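Local coordinates for protein alpha-glucosidase (Pseudoalteromonas sp. K8, PDB 5HQA) that hydrolyses alpha-glucosides as a chloride-activated member of glycoside hydrolase family 97, with a calcium ion near its sugar-binding pocket, at residues Ile547-Thr552 with Ala655-Ala660; Tyr303-Val308 with Asp542-Ile547. One frame throughout, in Å; residues are numbered along the deposited sequence.

Overall arrangement
Both contacts use helix 541-549. Their segments overlap at Ile547, which touches the partner segment only in contact 2; Phe544 and Ile547 face the barrel loop, while Asp549 faces the C-terminal sheet. Contact 2 (303-308 with 542-547) is the buried one: aromatic and aliphatic side chains join the helix to the loop leading into strand 307-310 of the parallel barrel sheet, with no hydrogen bond between the segments. Contact 1 (547-552 with 655-660) lies at the surface and rests on a single salt bridge to strand 653-660. Their centres are about 11 Å apart, and between them Phe546 of the helix packs on Ala655 of strand 653-660, where barrel and C-terminal domain meet.

Contact 1. Residues Ile547-Thr552 with Ala655-Ala660; sequences IQDVPT and AIRFKA
Asp549 and Arg657 form a surface salt bridge between the last turn of helix 541-549 and strand 653-660, joining the catalytic barrel domain to the C-terminal antiparallel sheet. The pair accounts for all the surface buried between the two segments, 89 Å² in total. Arg657 NH1 lies 3.1 Å from Asp549 OD2, and the hydrogen bond is weak, with an N-H...O angle of 142°. OD2 meets the guanidinium at its edge, near its plane, yet the carboxylate is turned 79° from that plane, so one oxygen does the work. Asp549 OD1 stays 3.9 Å from Arg657 NH1. That second oxygen accepts a hydrogen bond from Gln545 NE2 one turn back in the helix, which steadies the carboxylate. Arg657 reaches across with CG anti to its own backbone N (chi1 172°) and a chain extended as far as NE; its CD passes 3.7 Å from Asp549 OD2. The other terminal nitrogen, NH2, makes a salt bridge with Asp584, so the one positive charge probably offsets part of the negative charge of both Asp549 and Asp584. Lys659 CD lies over one guanidinium face, toward its rim. Beside the bridge, Val550 and Pro551 pack on Tyr586 of strand 585-591, which also touches Arg657, while strand 653-660 is hydrogen-bonded between strands 585-591 and 611-618.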
loop_
_atom_site.group_PDB
_atom_site.type_symbol
_atom_site.label_atom_id
_atom_site.label_comp_id
_atom_site.label_asym_id
_atom_site.label_seq_id
_atom_site.Cartn_x
_atom_site.Cartn_y
_atom_site.Cartn_z
ATOM N N ILE A 547 15.874 4.433 -15.084
ATOM C CA ILE A 547 15.523 3.274 -14.271
ATOM C C ILE A 547 16.776 2.643 -13.678
ATOM O O ILE A 547 16.779 2.198 -12.525
ATOM C CB ILE A 547 14.718 2.263 -15.108
ATOM C CG1 ILE A 547 13.435 2.913 -15.622
ATOM C CG2 ILE A 547 14.395 1.021 -14.282
ATOM C CD1 ILE A 547 12.544 1.970 -16.450
ATOM N N GLN A 548 17.863 2.600 -14.452
ATOM C CA GLN A 548 19.116 2.085 -13.917
ATOM C C GLN A 548 19.629 2.944 -12.775
ATOM O O GLN A 548 20.235 2.424 -11.833
ATOM C CB GLN A 548 20.171 2.017 -15.012
ATOM C CG GLN A 548 19.895 0.977 -16.075
ATOM C CD GLN A 548 20.938 1.029 -17.160
ATOM O OE1 GLN A 548 20.785 1.752 -18.140
ATOM N NE2 GLN A 548 22.025 0.295 -16.976
ATOM N N ASP A 549 19.406 4.260 -12.844
ATOM C CA ASP A 549 19.967 5.160 -11.842
ATOM C C ASP A 549 19.129 5.218 -10.568
ATOM O O ASP A 549 19.683 5.401 -9.478
ATOM C CB ASP A 549 20.099 6.582 -12.399
ATOM C CG ASP A 549 21.241 6.739 -13.394
ATOM O OD1 ASP A 549 22.049 5.796 -13.590
ATOM O OD2 ASP A 549 21.336 7.846 -13.970
ATOM N N VAL A 550 17.812 5.081 -10.670
ATOM C CA VAL A 550 16.948 5.539 -9.582
ATOM C C VAL A 550 17.027 4.577 -8.397
ATOM O O VAL A 550 16.987 3.352 -8.582
ATOM C CB VAL A 550 15.502 5.735 -10.077
ATOM C CG1 VAL A 550 14.839 4.397 -10.485
ATOM C CG2 VAL A 550 14.661 6.496 -9.040
ATOM N N PRO A 551 17.156 5.079 -7.168
ATOM C CA PRO A 551 17.124 4.213 -5.984
ATOM C C PRO A 551 15.683 3.881 -5.598
ATOM O O PRO A 551 14.722 4.367 -6.203
ATOM C CB PRO A 551 17.822 5.057 -4.915
ATOM C CG PRO A 551 17.579 6.473 -5.329
ATOM C CD PRO A 551 17.499 6.472 -6.837
ATOM N N THR A 552 15.545 3.008 -4.588
ATOM C CA THR A 552 14.243 2.622 -4.055
ATOM C C THR A 552 14.177 2.826 -2.544
ATOM O O THR A 552 13.226 2.361 -1.900
ATOM C CB THR A 552 13.909 1.158 -4.382
ATOM O OG1 THR A 552 14.750 0.294 -3.608
ATOM C CG2 THR A 552 14.122 0.859 -5.866
ATOM N N ALA A 655 10.548 12.895 -14.882
ATOM C CA ALA A 655 11.433 12.263 -13.917
ATOM C C ALA A 655 12.765 12.989 -13.955
ATOM O O ALA A 655 13.277 13.295 -15.039
ATOM C CB ALA A 655 11.635 10.777 -14.240
ATOM N N ILE A 656 13.330 13.280 -12.781
ATOM C CA ILE A 656 14.576 14.034 -12.708
ATOM C C ILE A 656 15.519 13.371 -11.722
ATOM O O ILE A 656 15.118 13.034 -10.602
ATOM C CB ILE A 656 14.345 15.496 -12.292
ATOM C CG1 ILE A 656 13.322 16.159 -13.209
ATOM C CG2 ILE A 656 15.677 16.267 -12.303
ATOM C CD1 ILE A 656 13.036 17.576 -12.825
ATOM N N ARG A 657 16.774 13.210 -12.124
ATOM C CA ARG A 657 17.856 12.908 -11.199
ATOM C C ARG A 657 18.644 14.190 -10.958
ATOM O O ARG A 657 19.161 14.789 -11.904
ATOM C CB ARG A 657 18.777 11.815 -11.746
ATOM C CG ARG A 657 20.012 11.626 -10.893
ATOM C CD ARG A 657 20.949 10.573 -11.440
ATOM N NE ARG A 657 22.114 10.473 -10.561
ATOM C CZ ARG A 657 23.207 9.771 -10.840
ATOM N NH1 ARG A 657 23.293 9.103 -11.983
ATOM N NH2 ARG A 657 24.215 9.744 -9.974
ATOM N N PHE A 658 18.713 14.627 -9.702
ATOM C CA PHE A 658 19.548 15.762 -9.317
ATOM C C PHE A 658 20.862 15.185 -8.816
ATOM O O PHE A 658 20.970 14.770 -7.658
ATOM C CB PHE A 658 18.867 16.616 -8.254
ATOM C CG PHE A 658 17.617 17.279 -8.730
ATOM C CD1 PHE A 658 17.680 18.485 -9.415
ATOM C CD2 PHE A 658 16.378 16.701 -8.495
ATOM C CE1 PHE A 658 16.523 19.106 -9.859
ATOM C CE2 PHE A 658 15.212 17.311 -8.939
ATOM C CZ PHE A 658 15.286 18.515 -9.621
ATOM N N LYS A 659 21.858 15.143 -9.694
ATOM C CA LYS A 659 23.137 14.532 -9.355
ATOM C C LYS A 659 23.994 15.553 -8.616
ATOM O O LYS A 659 24.376 16.579 -9.188
ATOM C CB LYS A 659 23.827 14.037 -10.619
ATOM C CG LYS A 659 25.187 13.432 -10.393
ATOM C CD LYS A 659 25.811 13.118 -11.748
ATOM C CE LYS A 659 26.974 12.164 -11.614
ATOM N NZ LYS A 659 27.477 11.778 -12.962
ATOM N N ALA A 660 24.293 15.279 -7.344
ATOM C CA ALA A 660 25.180 16.151 -6.583
ATOM C C ALA A 660 26.556 16.149 -7.223
ATOM O O ALA A 660 27.075 15.092 -7.589
ATOM C CB ALA A 660 25.276 15.689 -5.129
#

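Contact 2. Residues Tyr303-Val308 with Asp542-Ile547; sequences YGFDGV and DAFQFI
Phe544 pushes its ring out from helix 541-549 into a notch between Tyr303, the last residue of helix 290-303, and Phe305 on the short loop that leads from it to strand 307-310. Swung anti to the backbone N (chi1 -169°), the ring puts its CE2 corner against the base of the tyrosine, with Phe544 CE2 3.9 Å from Tyr303 CG. This is an offset edge-to-face pair, the edge of Phe544 facing Tyr303 with the planes at 62°. The next corner, Phe544 CZ, meets Phe305 CE1 at 3.5 Å. Here the two rings, approaching from opposite directions, touch rim to rim with planes only 18° apart, neither lying over the other. Ile547, one turn along the helix, adds a smaller bump: its CG2 sits 4.0 Å from Phe305 CZ, at the edge of that ring. With alanine at Phe544, the notch between Tyr303 and Phe305 would probably be left as a gap, and the tyrosine would lose its edge-on neighbour. Tyr537 stacks on Phe544, and Phe305 also touches Lys265 and Ile267 of strand 264-269. The result is an aromatic cluster between helix 541-549 and an alpha-to-beta loop of a TIM-type barrel, at the N-terminal end of its strand, as against the catalytic C-terminal ends.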
loop_
_atom_site.group_PDB
_atom_site.type_symbol
_atom_site.label_atom_id
_atom_site.label_comp_id
_atom_site.label_asym_id
_atom_site.label_seq_id
_atom_site.Cartn_x
_atom_site.Cartn_y
_atom_site.Cartn_z
ATOM N N TYR A 303 22.643 -4.786 -16.179
ATOM C CA TYR A 303 21.998 -3.482 -16.088
ATOM C C TYR A 303 21.656 -3.066 -14.664
ATOM O O TYR A 303 21.010 -2.033 -14.473
ATOM C CB TYR A 303 20.761 -3.461 -16.989
ATOM C CG TYR A 303 21.168 -3.490 -18.443
ATOM C CD1 TYR A 303 21.722 -2.365 -19.043
ATOM C CD2 TYR A 303 21.047 -4.647 -19.205
ATOM C CE1 TYR A 303 22.118 -2.379 -20.372
ATOM C CE2 TYR A 303 21.450 -4.673 -20.541
ATOM C CZ TYR A 303 21.981 -3.533 -21.114
ATOM O OH TYR A 303 22.380 -3.536 -22.431
ATOM N N GLY A 304 22.085 -3.828 -13.660
ATOM C CA GLY A 304 21.994 -3.365 -12.291
ATOM C C GLY A 304 20.715 -3.695 -11.551
ATOM O O GLY A 304 20.249 -2.891 -10.739
ATOM N N PHE A 305 20.146 -4.876 -11.787
ATOM C CA PHE A 305 18.953 -5.313 -11.079
ATOM C C PHE A 305 19.303 -6.444 -10.123
ATOM O O PHE A 305 20.138 -7.297 -10.435
ATOM C CB PHE A 305 17.864 -5.730 -12.068
ATOM C CG PHE A 305 17.360 -4.581 -12.891
ATOM C CD1 PHE A 305 17.995 -4.224 -14.067
ATOM C CD2 PHE A 305 16.288 -3.818 -12.452
ATOM C CE1 PHE A 305 17.556 -3.142 -14.812
ATOM C CE2 PHE A 305 15.836 -2.734 -13.194
ATOM C CZ PHE A 305 16.472 -2.396 -14.375
ATOM N N ASP A 306 18.669 -6.432 -8.946
ATOM C CA ASP A 306 19.057 -7.335 -7.867
ATOM C C ASP A 306 18.503 -8.743 -8.036
ATOM O O ASP A 306 19.096 -9.698 -7.519
ATOM C CB ASP A 306 18.581 -6.789 -6.517
ATOM C CG ASP A 306 19.300 -5.526 -6.108
ATOM O OD1 ASP A 306 20.408 -5.273 -6.619
ATOM O OD2 ASP A 306 18.758 -4.789 -5.256
ATOM N N GLY A 307 17.361 -8.891 -8.705
ATOM C CA GLY A 307 16.696 -10.179 -8.724
ATOM C C GLY A 307 15.806 -10.334 -9.935
ATOM O O GLY A 307 15.488 -9.369 -10.637
ATOM N N VAL A 308 15.412 -11.585 -10.171
ATOM C CA VAL A 308 14.509 -11.948 -11.258
ATOM C C VAL A 308 13.338 -12.712 -10.655
ATOM O O VAL A 308 13.522 -13.812 -10.120
ATOM C CB VAL A 308 15.207 -12.792 -12.334
ATOM C CG1 VAL A 308 14.197 -13.255 -13.380
ATOM C CG2 VAL A 308 16.349 -12.005 -12.972
ATOM N N ASP A 542 18.545 5.316 -23.637
ATOM C CA ASP A 542 18.663 6.609 -22.967
ATOM C C ASP A 542 17.592 6.764 -21.896
ATOM O O ASP A 542 17.878 7.194 -20.771
ATOM C CB ASP A 542 18.579 7.746 -23.979
ATOM C CG ASP A 542 19.803 7.799 -24.896
ATOM O OD1 ASP A 542 20.929 7.498 -24.428
ATOM O OD2 ASP A 542 19.639 8.144 -26.087
ATOM N N ALA A 543 16.347 6.422 -22.235
ATOM C CA ALA A 543 15.282 6.440 -21.239
ATOM C C ALA A 543 15.549 5.420 -20.144
ATOM O O ALA A 543 15.282 5.677 -18.963
ATOM C CB ALA A 543 13.933 6.162 -21.908
ATOM N N PHE A 544 16.071 4.250 -20.521
ATOM C CA PHE A 544 16.325 3.191 -19.550
ATOM C C PHE A 544 17.335 3.625 -18.495
ATOM O O PHE A 544 17.325 3.101 -17.373
ATOM C CB PHE A 544 16.818 1.940 -20.285
ATOM C CG PHE A 544 16.856 0.696 -19.432
ATOM C CD1 PHE A 544 15.798 0.374 -18.597
ATOM C CD2 PHE A 544 17.940 -0.173 -19.504
ATOM C CE1 PHE A 544 15.827 -0.779 -17.835
ATOM C CE2 PHE A 544 17.979 -1.330 -18.741
ATOM C CZ PHE A 544 16.923 -1.627 -17.901
ATOM N N GLN A 545 18.205 4.586 -18.829
ATOM C CA GLN A 545 19.211 5.042 -17.871
ATOM C C GLN A 545 18.576 5.571 -16.587
ATOM O O GLN A 545 19.143 5.395 -15.499
ATOM C CB GLN A 545 20.102 6.113 -18.507
ATOM C CG GLN A 545 21.309 6.486 -17.653
ATOM C CD GLN A 545 22.278 5.329 -17.485
ATOM O OE1 GLN A 545 22.787 4.774 -18.464
ATOM N NE2 GLN A 545 22.533 4.952 -16.237
ATOM N N PHE A 546 17.399 6.202 -16.673
ATOM C CA PHE A 546 16.777 6.674 -15.440
ATOM C C PHE A 546 16.420 5.513 -14.522
ATOM O O PHE A 546 16.621 5.591 -13.305
ATOM C CB PHE A 546 15.526 7.504 -15.708
ATOM C CG PHE A 546 14.934 8.056 -14.446
ATOM C CD1 PHE A 546 15.523 9.151 -13.820
ATOM C CD2 PHE A 546 13.838 7.446 -13.844
ATOM C CE1 PHE A 546 15.005 9.655 -12.624
ATOM C CE2 PHE A 546 13.316 7.941 -12.653
ATOM C CZ PHE A 546 13.906 9.046 -12.042
ATOM N N ILE A 547 15.874 4.433 -15.084
ATOM C CA ILE A 547 15.523 3.274 -14.271
ATOM C C ILE A 547 16.776 2.643 -13.678
ATOM O O ILE A 547 16.779 2.198 -12.525
ATOM C CB ILE A 547 14.718 2.263 -15.108
ATOM C CG1 ILE A 547 13.435 2.913 -15.622
ATOM C CG2 ILE A 547 14.395 1.021 -14.282
ATOM C CD1 ILE A 547 12.544 1.970 -16.450
#